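Local coordinates for protein oxidoreductase, FMN-binding (Shewanella oneidensis, PDB 2GQ8) that binds FMN and probably oxidises or reduces CH-CH groups with NAD(H) or NADP(H), at residues 22-27 and 53-58; 181-186 and 231-236; 238-243 and 271-276. One frame throughout, in Å; residues are numbered along the deposited sequence.

Interaction 1: 22-27 and 53-58. With FMN (flavin mononucleotide), chain E; AC6 (p-hydroxyacetophenone), chain D.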
loop_
_atom_site.group_PDB
_atom_site.type_symbol
_atom_site.label_atom_id
_atom_site.label_comp_id
_atom_site.label_asym_id
_atom_site.label_seq_id
_atom_site.Cartn_x
_atom_site.Cartn_y
_atom_site.Cartn_z
ATOM N N MET A 22 -3.861 4.521 -9.061
ATOM C CA MET A 22 -2.671 5.235 -8.621
ATOM C C MET A 22 -2.355 4.427 -7.355
ATOM O O MET A 22 -3.076 4.519 -6.351
ATOM C CB MET A 22 -2.970 6.687 -8.256
ATOM C CG MET A 22 -1.731 7.401 -7.689
ATOM S SD MET A 22 -2.101 9.078 -7.190
ATOM C CE MET A 22 -0.571 9.487 -6.298
ATOM N N PRO A 23 -1.296 3.598 -7.392
ATOM C CA PRO A 23 -0.928 2.776 -6.236
ATOM C C PRO A 23 -0.388 3.618 -5.098
ATOM O O PRO A 23 0.016 4.757 -5.302
ATOM C CB PRO A 23 0.113 1.824 -6.819
ATOM C CG PRO A 23 0.846 2.726 -7.770
ATOM C CD PRO A 23 -0.259 3.518 -8.442
ATOM N N PRO A 24 -0.378 3.062 -3.879
ATOM C CA PRO A 24 0.113 3.765 -2.691
ATOM C C PRO A 24 1.573 4.156 -2.863
ATOM O O PRO A 24 2.395 3.313 -3.219
ATOM C CB PRO A 24 -0.089 2.736 -1.578
ATOM C CG PRO A 24 0.023 1.430 -2.290
ATOM C CD PRO A 24 -0.745 1.670 -3.560
ATOM N N MET A 25 1.888 5.429 -2.633
ATOM C CA MET A 25 3.267 5.886 -2.758
ATOM C C MET A 25 3.652 6.910 -1.708
ATOM O O MET A 25 3.205 8.054 -1.729
ATOM C CB MET A 25 3.535 6.454 -4.156
ATOM C CG MET A 25 3.530 5.377 -5.225
ATOM S SD MET A 25 3.885 6.019 -6.878
ATOM C CE MET A 25 2.383 7.006 -7.190
ATOM N N THR A 26 4.475 6.459 -0.772
ATOM C CA THR A 26 4.987 7.300 0.303
ATOM C C THR A 26 5.750 8.479 -0.297
ATOM O O THR A 26 6.638 8.276 -1.113
ATOM C CB THR A 26 5.966 6.501 1.177
ATOM O OG1 THR A 26 5.247 5.477 1.869
ATOM C CG2 THR A 26 6.664 7.414 2.188
ATOM N N ARG A 27 5.399 9.700 0.104
ATOM C CA ARG A 27 6.089 10.889 -0.387
ATOM C C ARG A 27 6.696 11.676 0.777
ATOM O O ARG A 27 7.423 12.652 0.573
ATOM C CB ARG A 27 5.135 11.780 -1.190
ATOM C CG ARG A 27 4.457 11.069 -2.362
ATOM C CD ARG A 27 5.460 10.417 -3.311
ATOM N NE ARG A 27 6.441 11.383 -3.809
ATOM C CZ ARG A 27 6.236 12.204 -4.837
ATOM N NH1 ARG A 27 5.084 12.177 -5.501
ATOM N NH2 ARG A 27 7.173 13.080 -5.177
ATOM N N LEU A 53 -9.039 4.699 -9.430
ATOM C CA LEU A 53 -8.929 4.540 -7.992
ATOM C C LEU A 53 -7.579 5.051 -7.519
ATOM O O LEU A 53 -6.559 4.786 -8.147
ATOM C CB LEU A 53 -9.035 3.058 -7.604
ATOM C CG LEU A 53 -8.684 2.737 -6.144
ATOM C CD1 LEU A 53 -9.734 3.338 -5.204
ATOM C CD2 LEU A 53 -8.594 1.221 -5.957
ATOM N N ILE A 54 -7.585 5.814 -6.435
ATOM C CA ILE A 54 -6.337 6.283 -5.847
ATOM C C ILE A 54 -6.209 5.547 -4.526
ATOM O O ILE A 54 -7.181 5.444 -3.770
ATOM C CB ILE A 54 -6.364 7.799 -5.531
ATOM C CG1 ILE A 54 -6.300 8.605 -6.833
ATOM C CG2 ILE A 54 -5.186 8.161 -4.593
ATOM C CD1 ILE A 54 -6.368 10.111 -6.623
ATOM N N VAL A 55 -5.033 4.985 -4.265
ATOM C CA VAL A 55 -4.782 4.340 -2.984
ATOM C C VAL A 55 -3.763 5.290 -2.357
ATOM O O VAL A 55 -2.755 5.628 -2.978
ATOM C CB VAL A 55 -4.137 2.943 -3.129
ATOM C CG1 VAL A 55 -3.898 2.349 -1.737
ATOM C CG2 VAL A 55 -5.041 2.025 -3.942
ATOM N N SER A 56 -4.042 5.759 -1.153
ATOM C CA SER A 56 -3.129 6.697 -0.509
ATOM C C SER A 56 -1.815 6.046 -0.149
ATOM O O SER A 56 -1.713 4.829 -0.051
ATOM C CB SER A 56 -3.738 7.244 0.784
ATOM O OG SER A 56 -3.520 6.338 1.869
ATOM N N GLU A 57 -0.804 6.884 0.033
ATOM C CA GLU A 57 0.496 6.430 0.496
ATOM C C GLU A 57 0.237 5.753 1.840
ATOM O O GLU A 57 -0.766 6.038 2.502
ATOM C CB GLU A 57 1.388 7.641 0.731
ATOM C CG GLU A 57 0.763 8.632 1.706
ATOM C CD GLU A 57 1.206 10.051 1.456
ATOM O OE1 GLU A 57 2.235 10.467 2.023
ATOM O OE2 GLU A 57 0.529 10.749 0.674
ATOM N N GLY A 58 1.137 4.872 2.252
ATOM C CA GLY A 58 0.956 4.215 3.532
ATOM C C GLY A 58 0.749 5.244 4.633
ATOM O O GLY A 58 1.427 6.271 4.678
HETATM N N1 FMN E . 3.834 0.578 -2.003
HETATM C C2 FMN E . 2.917 0.459 -0.932
HETATM O O2 FMN E . 2.233 -0.502 -0.782
HETATM N N3 FMN E . 2.908 1.513 0.027
HETATM C C4 FMN E . 3.429 2.738 -0.183
HETATM O O4 FMN E . 3.570 3.678 0.832
HETATM C C4A FMN E . 4.560 2.858 -1.211
HETATM N N5 FMN E . 5.469 3.873 -1.252
HETATM C C5A FMN E . 6.159 4.028 -2.422
HETATM C C6 FMN E . 6.989 5.308 -2.498
HETATM C C7 FMN E . 7.670 5.545 -3.750
HETATM C C7M FMN E . 8.225 6.942 -3.972
HETATM C C8 FMN E . 7.507 4.730 -4.920
HETATM C C8M FMN E . 8.126 4.775 -6.342
HETATM C C9 FMN E . 6.866 3.459 -4.794
HETATM C C9A FMN E . 6.172 3.028 -3.501
HETATM N N10 FMN E . 5.311 1.889 -3.290
HETATM C C10 FMN E . 4.498 1.711 -2.188
HETATM C "C1'" FMN E . 5.252 0.831 -4.318
HETATM C "C2'" FMN E . 4.256 1.267 -5.395
HETATM O "O2'" FMN E . 2.913 1.279 -4.923
HETATM C "C3'" FMN E . 4.351 0.353 -6.628
HETATM O "O3'" FMN E . 3.917 -0.989 -6.286
HETATM C "C4'" FMN E . 5.705 0.290 -7.300
HETATM O "O4'" FMN E . 6.244 1.624 -7.488
HETATM C "C5'" FMN E . 5.770 -0.493 -8.591
HETATM O "O5'" FMN E . 4.989 0.144 -9.617
HETATM P P FMN E . 5.670 1.065 -10.736
HETATM O O1P FMN E . 6.192 2.297 -10.075
HETATM O O2P FMN E . 6.727 0.256 -11.430
HETATM O O3P FMN E . 4.481 1.359 -11.702
HETATM C C1 AC6 D . 6.248 0.339 0.526
HETATM C C2 AC6 D . 7.264 0.325 -0.651
HETATM C C3 AC6 D . 8.101 1.445 -0.624
HETATM C C4 AC6 D . 8.132 2.443 0.373
HETATM C C5 AC6 D . 7.141 2.381 1.371
HETATM C C6 AC6 D . 6.179 1.367 1.476
HETATM O O1 AC6 D . 5.400 -0.692 0.380
HETATM O O2 AC6 D . 10.040 3.494 -0.462
HETATM C C7 AC6 D . 9.075 3.502 0.574
HETATM C C8 AC6 D . 9.373 4.603 1.591
HETATM O O HOH W 1 -0.441 6.916 -3.739
HETATM O O HOH W 2 3.679 7.022 3.546
HETATM O O HOH W 3 4.376 9.604 3.115
#

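Interaction 2: 181-186 and 231-236. With FMN (flavin mononucleotide), chain E; AC6 (p-hydroxyacetophenone), chain D.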
loop_
_atom_site.group_PDB
_atom_site.type_symbol
_atom_site.label_atom_id
_atom_site.label_comp_id
_atom_site.label_asym_id
_atom_site.label_seq_id
_atom_site.Cartn_x
_atom_site.Cartn_y
_atom_site.Cartn_z
ATOM N N HIS A 181 -2.001 -2.842 4.098
ATOM C CA HIS A 181 -0.672 -3.100 3.558
ATOM C C HIS A 181 -0.147 -4.377 4.210
ATOM O O HIS A 181 0.281 -4.360 5.366
ATOM C CB HIS A 181 0.289 -1.953 3.877
ATOM C CG HIS A 181 1.525 -1.955 3.035
ATOM N ND1 HIS A 181 1.936 -3.061 2.323
ATOM C CD2 HIS A 181 2.424 -0.978 2.767
ATOM C CE1 HIS A 181 3.035 -2.763 1.650
ATOM N NE2 HIS A 181 3.352 -1.506 1.902
ATOM N N ALA A 182 -0.209 -5.486 3.477
ATOM C CA ALA A 182 0.284 -6.766 3.978
ATOM C C ALA A 182 1.401 -7.191 3.041
ATOM O O ALA A 182 1.729 -8.374 2.919
ATOM C CB ALA A 182 -0.839 -7.803 3.968
ATOM N N ALA A 183 1.999 -6.203 2.387
ATOM C CA ALA A 183 3.048 -6.478 1.421
ATOM C C ALA A 183 4.381 -5.826 1.759
ATOM O O ALA A 183 4.613 -5.348 2.874
ATOM C CB ALA A 183 2.582 -6.012 0.021
ATOM N N ASN A 184 5.251 -5.853 0.758
ATOM C CA ASN A 184 6.582 -5.272 0.776
ATOM C C ASN A 184 7.413 -5.362 2.040
ATOM O O ASN A 184 8.114 -4.421 2.409
ATOM C CB ASN A 184 6.490 -3.831 0.284
ATOM C CG ASN A 184 5.865 -3.752 -1.095
ATOM O OD1 ASN A 184 5.868 -4.735 -1.836
ATOM N ND2 ASN A 184 5.342 -2.589 -1.454
ATOM N N GLY A 185 7.334 -6.524 2.676
ATOM C CA GLY A 185 8.124 -6.800 3.861
ATOM C C GLY A 185 7.729 -6.122 5.147
ATOM O O GLY A 185 8.507 -6.129 6.101
ATOM N N TYR A 186 6.540 -5.538 5.204
ATOM C CA TYR A 186 6.146 -4.880 6.434
ATOM C C TYR A 186 5.555 -5.831 7.475
ATOM O O TYR A 186 5.670 -7.046 7.314
ATOM C CB TYR A 186 5.274 -3.670 6.104
ATOM C CG TYR A 186 6.106 -2.655 5.346
ATOM C CD1 TYR A 186 5.861 -2.383 4.000
ATOM C CD2 TYR A 186 7.202 -2.033 5.951
ATOM C CE1 TYR A 186 6.688 -1.529 3.278
ATOM C CE2 TYR A 186 8.035 -1.173 5.235
ATOM C CZ TYR A 186 7.773 -0.926 3.892
ATOM O OH TYR A 186 8.614 -0.105 3.163
ATOM N N GLY A 231 -9.690 -3.574 1.034
ATOM C CA GLY A 231 -8.827 -4.147 0.016
ATOM C C GLY A 231 -7.570 -4.569 0.753
ATOM O O GLY A 231 -7.306 -4.081 1.854
ATOM N N VAL A 232 -6.793 -5.477 0.166
ATOM C CA VAL A 232 -5.565 -5.946 0.804
ATOM C C VAL A 232 -4.447 -6.030 -0.218
ATOM O O VAL A 232 -4.682 -6.474 -1.336
ATOM C CB VAL A 232 -5.764 -7.351 1.417
ATOM C CG1 VAL A 232 -4.451 -7.874 1.979
ATOM C CG2 VAL A 232 -6.814 -7.283 2.517
ATOM N N ARG A 233 -3.244 -5.603 0.165
ATOM C CA ARG A 233 -2.096 -5.667 -0.744
ATOM C C ARG A 233 -1.113 -6.744 -0.298
ATOM O O ARG A 233 -0.774 -6.827 0.882
ATOM C CB ARG A 233 -1.365 -4.318 -0.815
ATOM C CG ARG A 233 -0.417 -4.247 -2.013
ATOM C CD ARG A 233 0.183 -2.864 -2.246
ATOM N NE ARG A 233 0.373 -2.624 -3.680
ATOM C CZ ARG A 233 1.305 -1.840 -4.219
ATOM N NH1 ARG A 233 2.181 -1.194 -3.462
ATOM N NH2 ARG A 233 1.344 -1.687 -5.538
ATOM N N LEU A 234 -0.676 -7.572 -1.249
ATOM C CA LEU A 234 0.283 -8.648 -0.984
ATOM C C LEU A 234 1.454 -8.565 -1.957
ATOM O O LEU A 234 1.320 -8.003 -3.039
ATOM C CB LEU A 234 -0.377 -10.019 -1.151
ATOM C CG LEU A 234 -1.527 -10.373 -0.214
ATOM C CD1 LEU A 234 -2.108 -11.733 -0.611
ATOM C CD2 LEU A 234 -1.029 -10.391 1.229
ATOM N N ALA A 235 2.592 -9.140 -1.570
ATOM C CA ALA A 235 3.794 -9.161 -2.416
ATOM C C ALA A 235 4.309 -10.595 -2.369
ATOM O O ALA A 235 5.224 -10.915 -1.614
ATOM C CB ALA A 235 4.840 -8.207 -1.865
ATOM N N PRO A 236 3.740 -11.476 -3.199
ATOM C CA PRO A 236 4.160 -12.879 -3.199
ATOM C C PRO A 236 5.614 -13.206 -3.489
ATOM O O PRO A 236 6.188 -14.069 -2.826
ATOM C CB PRO A 236 3.239 -13.518 -4.243
ATOM C CG PRO A 236 2.028 -12.631 -4.242
ATOM C CD PRO A 236 2.648 -11.261 -4.165
HETATM N N1 FMN E . 3.834 0.578 -2.003
HETATM C C2 FMN E . 2.917 0.459 -0.932
HETATM O O2 FMN E . 2.233 -0.502 -0.782
HETATM N N3 FMN E . 2.908 1.513 0.027
HETATM C C4 FMN E . 3.429 2.738 -0.183
HETATM O O4 FMN E . 3.570 3.678 0.832
HETATM C C4A FMN E . 4.560 2.858 -1.211
HETATM N N5 FMN E . 5.469 3.873 -1.252
HETATM C C5A FMN E . 6.159 4.028 -2.422
HETATM C C6 FMN E . 6.989 5.308 -2.498
HETATM C C7 FMN E . 7.670 5.545 -3.750
HETATM C C7M FMN E . 8.225 6.942 -3.972
HETATM C C8 FMN E . 7.507 4.730 -4.920
HETATM C C8M FMN E . 8.126 4.775 -6.342
HETATM C C9 FMN E . 6.866 3.459 -4.794
HETATM C C9A FMN E . 6.172 3.028 -3.501
HETATM N N10 FMN E . 5.311 1.889 -3.290
HETATM C C10 FMN E . 4.498 1.711 -2.188
HETATM C "C1'" FMN E . 5.252 0.831 -4.318
HETATM C "C2'" FMN E . 4.256 1.267 -5.395
HETATM O "O2'" FMN E . 2.913 1.279 -4.923
HETATM C "C3'" FMN E . 4.351 0.353 -6.628
HETATM O "O3'" FMN E . 3.917 -0.989 -6.286
HETATM C "C4'" FMN E . 5.705 0.290 -7.300
HETATM O "O4'" FMN E . 6.244 1.624 -7.488
HETATM C "C5'" FMN E . 5.770 -0.493 -8.591
HETATM O "O5'" FMN E . 4.989 0.144 -9.617
HETATM P P FMN E . 5.670 1.065 -10.736
HETATM O O1P FMN E . 6.192 2.297 -10.075
HETATM O O2P FMN E . 6.727 0.256 -11.430
HETATM O O3P FMN E . 4.481 1.359 -11.702
HETATM C C1 AC6 D . 6.248 0.339 0.526
HETATM C C2 AC6 D . 7.264 0.325 -0.651
HETATM C C3 AC6 D . 8.101 1.445 -0.624
HETATM C C4 AC6 D . 8.132 2.443 0.373
HETATM C C5 AC6 D . 7.141 2.381 1.371
HETATM C C6 AC6 D . 6.179 1.367 1.476
HETATM O O1 AC6 D . 5.400 -0.692 0.380
HETATM O O2 AC6 D . 10.040 3.494 -0.462
HETATM C C7 AC6 D . 9.075 3.502 0.574
HETATM C C8 AC6 D . 9.373 4.603 1.591
HETATM O O HOH W 4 2.830 -10.107 1.016
#

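Interaction 3: 238-243 and 271-276. With FMN (flavin mononucleotide), chain E; AC6 (p-hydroxyacetophenone), chain D.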
loop_
_atom_site.group_PDB
_atom_site.type_symbol
_atom_site.label_atom_id
_atom_site.label_comp_id
_atom_site.label_asym_id
_atom_site.label_seq_id
_atom_site.Cartn_x
_atom_site.Cartn_y
_atom_site.Cartn_z
ATOM N N THR A 238 8.383 -10.550 -4.425
ATOM C CA THR A 238 9.462 -9.598 -4.169
ATOM C C THR A 238 10.018 -9.870 -2.775
ATOM O O THR A 238 9.317 -10.399 -1.913
ATOM C CB THR A 238 8.969 -8.151 -4.265
ATOM O OG1 THR A 238 7.825 -7.975 -3.419
ATOM C CG2 THR A 238 8.606 -7.823 -5.710
ATOM N N THR A 239 11.278 -9.510 -2.555
ATOM C CA THR A 239 11.925 -9.764 -1.270
ATOM C C THR A 239 12.833 -8.620 -0.836
ATOM O O THR A 239 13.622 -8.767 0.099
ATOM C CB THR A 239 12.801 -11.020 -1.354
ATOM O OG1 THR A 239 13.771 -10.837 -2.395
ATOM C CG2 THR A 239 11.961 -12.247 -1.660
ATOM N N LEU A 240 12.721 -7.490 -1.521
ATOM C CA LEU A 240 13.551 -6.321 -1.250
ATOM C C LEU A 240 13.717 -5.905 0.211
ATOM O O LEU A 240 14.839 -5.600 0.640
ATOM C CB LEU A 240 13.036 -5.131 -2.060
ATOM C CG LEU A 240 13.932 -3.889 -2.068
ATOM C CD1 LEU A 240 15.316 -4.242 -2.591
ATOM C CD2 LEU A 240 13.296 -2.825 -2.944
ATOM N N ASN A 241 12.623 -5.875 0.975
ATOM C CA ASN A 241 12.709 -5.477 2.376
ATOM C C ASN A 241 13.027 -6.598 3.363
ATOM O O ASN A 241 12.831 -6.452 4.570
ATOM C CB ASN A 241 11.444 -4.733 2.815
ATOM C CG ASN A 241 11.486 -3.259 2.444
ATOM O OD1 ASN A 241 12.549 -2.635 2.486
ATOM N ND2 ASN A 241 10.336 -2.693 2.092
ATOM N N GLY A 242 13.512 -7.722 2.849
ATOM C CA GLY A 242 13.917 -8.803 3.727
ATOM C C GLY A 242 12.985 -9.948 4.048
ATOM O O GLY A 242 13.333 -10.795 4.871
ATOM N N THR A 243 11.807 -9.990 3.437
ATOM C CA THR A 243 10.892 -11.091 3.705
ATOM C C THR A 243 10.874 -12.046 2.526
ATOM O O THR A 243 10.579 -11.662 1.393
ATOM C CB THR A 243 9.452 -10.608 3.981
ATOM O OG1 THR A 243 8.998 -9.799 2.894
ATOM C CG2 THR A 243 9.400 -9.809 5.286
ATOM N N GLU A 271 3.751 -6.408 -7.708
ATOM C CA GLU A 271 4.563 -7.268 -8.563
ATOM C C GLU A 271 6.034 -6.895 -8.677
ATOM O O GLU A 271 6.886 -7.736 -8.977
ATOM C CB GLU A 271 3.918 -7.279 -9.943
ATOM C CG GLU A 271 4.276 -8.445 -10.810
ATOM C CD GLU A 271 3.479 -8.453 -12.096
ATOM O OE1 GLU A 271 2.393 -7.824 -12.132
ATOM O OE2 GLU A 271 3.938 -9.095 -13.066
ATOM N N VAL A 272 6.310 -5.624 -8.458
ATOM C CA VAL A 272 7.662 -5.098 -8.517
ATOM C C VAL A 272 7.800 -4.120 -7.362
ATOM O O VAL A 272 6.844 -3.435 -7.005
ATOM C CB VAL A 272 7.900 -4.324 -9.845
ATOM C CG1 VAL A 272 9.275 -3.646 -9.831
ATOM C CG2 VAL A 272 7.785 -5.273 -11.033
ATOM N N ASP A 273 8.978 -4.091 -6.749
ATOM C CA ASP A 273 9.238 -3.127 -5.694
ATOM C C ASP A 273 10.573 -2.520 -6.108
ATOM O O ASP A 273 11.605 -3.184 -6.033
ATOM C CB ASP A 273 9.354 -3.799 -4.329
ATOM C CG ASP A 273 9.128 -2.820 -3.189
ATOM O OD1 ASP A 273 9.645 -3.070 -2.083
ATOM O OD2 ASP A 273 8.417 -1.804 -3.402
ATOM N N TRP A 274 10.535 -1.271 -6.569
ATOM C CA TRP A 274 11.725 -0.569 -7.047
ATOM C C TRP A 274 12.335 -1.344 -8.212
ATOM O O TRP A 274 11.746 -1.381 -9.289
ATOM C CB TRP A 274 12.734 -0.382 -5.908
ATOM C CG TRP A 274 12.208 0.539 -4.849
ATOM C CD1 TRP A 274 11.771 0.195 -3.604
ATOM C CD2 TRP A 274 12.024 1.958 -4.961
ATOM N NE1 TRP A 274 11.324 1.310 -2.931
ATOM C CE2 TRP A 274 11.468 2.404 -3.742
ATOM C CE3 TRP A 274 12.273 2.893 -5.976
ATOM C CZ2 TRP A 274 11.161 3.751 -3.507
ATOM C CZ3 TRP A 274 11.967 4.229 -5.741
ATOM C CH2 TRP A 274 11.416 4.644 -4.515
ATOM N N ASP A 275 13.502 -1.956 -8.017
ATOM C CA ASP A 275 14.114 -2.731 -9.093
ATOM C C ASP A 275 14.002 -4.239 -8.871
ATOM O O ASP A 275 14.546 -5.027 -9.644
ATOM C CB ASP A 275 15.586 -2.349 -9.275
ATOM C CG ASP A 275 15.757 -0.956 -9.851
ATOM O OD1 ASP A 275 15.035 -0.613 -10.814
ATOM O OD2 ASP A 275 16.622 -0.210 -9.347
ATOM N N ASP A 276 13.305 -4.632 -7.812
ATOM C CA ASP A 276 13.097 -6.045 -7.505
ATOM C C ASP A 276 11.891 -6.458 -8.341
ATOM O O ASP A 276 10.747 -6.245 -7.940
ATOM C CB ASP A 276 12.797 -6.221 -6.012
ATOM C CG ASP A 276 12.654 -7.684 -5.597
ATOM O OD1 ASP A 276 12.804 -8.585 -6.449
ATOM O OD2 ASP A 276 12.388 -7.926 -4.402
HETATM N N1 FMN E . 3.834 0.578 -2.003
HETATM C C2 FMN E . 2.917 0.459 -0.932
HETATM O O2 FMN E . 2.233 -0.502 -0.782
HETATM N N3 FMN E . 2.908 1.513 0.027
HETATM C C4 FMN E . 3.429 2.738 -0.183
HETATM O O4 FMN E . 3.570 3.678 0.832
HETATM C C4A FMN E . 4.560 2.858 -1.211
HETATM N N5 FMN E . 5.469 3.873 -1.252
HETATM C C5A FMN E . 6.159 4.028 -2.422
HETATM C C6 FMN E . 6.989 5.308 -2.498
HETATM C C7 FMN E . 7.670 5.545 -3.750
HETATM C C7M FMN E . 8.225 6.942 -3.972
HETATM C C8 FMN E . 7.507 4.730 -4.920
HETATM C C8M FMN E . 8.126 4.775 -6.342
HETATM C C9 FMN E . 6.866 3.459 -4.794
HETATM C C9A FMN E . 6.172 3.028 -3.501
HETATM N N10 FMN E . 5.311 1.889 -3.290
HETATM C C10 FMN E . 4.498 1.711 -2.188
HETATM C "C1'" FMN E . 5.252 0.831 -4.318
HETATM C "C2'" FMN E . 4.256 1.267 -5.395
HETATM O "O2'" FMN E . 2.913 1.279 -4.923
HETATM C "C3'" FMN E . 4.351 0.353 -6.628
HETATM O "O3'" FMN E . 3.917 -0.989 -6.286
HETATM C "C4'" FMN E . 5.705 0.290 -7.300
HETATM O "O4'" FMN E . 6.244 1.624 -7.488
HETATM C "C5'" FMN E . 5.770 -0.493 -8.591
HETATM O "O5'" FMN E . 4.989 0.144 -9.617
HETATM P P FMN E . 5.670 1.065 -10.736
HETATM O O1P FMN E . 6.192 2.297 -10.075
HETATM O O2P FMN E . 6.727 0.256 -11.430
HETATM O O3P FMN E . 4.481 1.359 -11.702
HETATM C C1 AC6 D . 6.248 0.339 0.526
HETATM C C2 AC6 D . 7.264 0.325 -0.651
HETATM C C3 AC6 D . 8.101 1.445 -0.624
HETATM C C4 AC6 D . 8.132 2.443 0.373
HETATM C C5 AC6 D . 7.141 2.381 1.371
HETATM C C6 AC6 D . 6.179 1.367 1.476
HETATM O O1 AC6 D . 5.400 -0.692 0.380
HETATM O O2 AC6 D . 10.040 3.494 -0.462
HETATM C C7 AC6 D . 9.075 3.502 0.574
HETATM C C8 AC6 D . 9.373 4.603 1.591
HETATM O O HOH W 5 12.720 -11.023 -5.212
HETATM O O HOH W 6 10.175 -0.928 -0.350
HETATM O O HOH W 7 10.052 -5.088 -0.518
#

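Interaction 1: 22-27 and 53-58
Met22 and Pro24 run along strand 53-58 as the first strand of the TIM barrel ends, and the loop that follows carries the chain to the flavin. Two straight backbone bonds join the parallel pair, Met22 N to Leu53 O (2.9 Å) and Val55 N to Met22 O, so that Met22 is gripped through both its N-H and its carbonyl. Beside them, the CD edge of the Pro24 ring packs on Val55, with CD 3.6 Å from Val55 CB, while Pro24 CA offers a C-H to Val55 O. Past Met22 the direct pairing stops and a water takes over, donating to Pro23 O and Val55 O and weakly accepting from Met25 N.

The far ends of both segments meet the cofactor. Thr26 OG1 donates to FMN O4 (2.7 Å), and Gly58 N reaches the same oxygen at 3.1 Å, so one flavin carbonyl holds two donors, one from each segment. Thr26 OG1 lies beside its own backbone N (chi1 -67°), which places the hydroxyl toward O4 and sends CG2 toward p-hydroxyacetophenone, 3.9 Å from its C8. A second water donates to both Thr26 OG1 and Gly58 O, bracing the hydroxyl. Met25 CG lies against the flavin ring system, 3.9 Å from FMN C9.

In the second shell a third water joins Arg27 N to Glu57 OE1, whose partner oxygen OE2 is bonded to Tyr45; Arg27 itself turns to Leu349 O and Tyr44. Ser56 OG bonds to Gln100 N. Helix 39-47 covers Met22 and Ile54 through Tyr44 and Tyr45, and strand 96-102, the next in the barrel, pairs with the other edge of strand 53-60.

Interaction 2: 181-186 and 231-236
Ala182 N donates to Arg233 O (3.0 Å) where two neighbouring parallel strands of the TIM barrel run out at the flavin end, and His181 and Arg233 send their side chains to the same face. Each has CG anti to its backbone N (chi1 -163° and -165°), which carries both groups to the ligands. The bend at chi3 of Arg233 turns the guanidinium edge to FMN: NH1 donates to O2 (2.8 Å) and O2', and NH2 to O3' (2.8 Å). Away from the ligands, Ala183 CB packs on Ala235 CB at 3.7 Å, and Ala182 CB meets Leu234 CD2.

The His181 ring is fixed by Ala183 N, which donates to ND1 (3.1 Å), and stacks on Trp102; FMN O2 lies over one of its faces. NE2 is hydrogen-bonded to O1 of p-hydroxyacetophenone at 2.7 Å. Without the imidazole, as with an alanine here, Ala183 N and the ligand oxygen would probably each lose a hydrogen-bonding partner. Asn184 supplies the other grip on that oxygen, through a nearly straight bond (172°) from ND2 to AC6 O1 of 2.6 Å.

Interaction 3: 238-243 and 271-276
Asp276 reaches across to the backbone of Thr239 and Leu240, and the polar contacts centre on its carboxylate. OD2 accepts from Thr239 N at 2.7 Å through its syn lone pair, with a nearly straight N-H (164°), and takes a weak bond from Leu240 N. With CG anti to the backbone N (chi1 -176°), the carboxylate extends toward the start of the turn from Thr239 to Gly242, while a water on OD1 accepts from Thr239 OG1. Two other waters serve Asp273 OD1: one accepts from Asn241 N, 3.1 Å away, the other weakly from Asn241 ND2, whose stronger partner is Asn184 O.

Van der Waals contacts form a second group. In its apolar pair, Leu240 CD2 comes to the edge of the Trp274 indole, 3.4 Å from CD1. Methyls also lie against carbonyl oxygens: Leu240 CD2 on Asp273 O, and Thr238 CG2 3.5 Å from Asp276 O.

Ligand contacts form a third group. Trp274 CZ2 approaches AC6 O2 at 3.3 Å, with that oxygen near the ring plane, and CH2 lies 3.8 Å from the flavin methyl C8M.

Both segments are loops at the C-terminal ends of parallel TIM-barrel strands, where the flavin lies: 238-243 leads from strand 230-234 toward helix 248-262. The other leads from strand 266-270 toward helix 282-291, where Glu271 is bonded to Tyr302 OH through OE1 and forms a salt bridge with Lys285 through OE2.

From the N terminus, interaction 1 closes first, bringing strand 20-22 and its loop against strand 53-60 across helix 39-47. Interaction 2 follows and joins the fourth and fifth strands of the barrel over a largely helical connection. Interaction 3 comes last and links the loops after the fifth and sixth strands around helix 248-262 and strand 266-270. The three are in series, none nested or crossing. Interactions 1 and 2 touch through packing of Pro23 and Pro24 on Arg233, and interactions 2 and 3 through Asn184 and Asn241, whereas 1 and 3 stay about 7 Å apart at their nearest atoms. All three converge on FMN and p-hydroxyacetophenone.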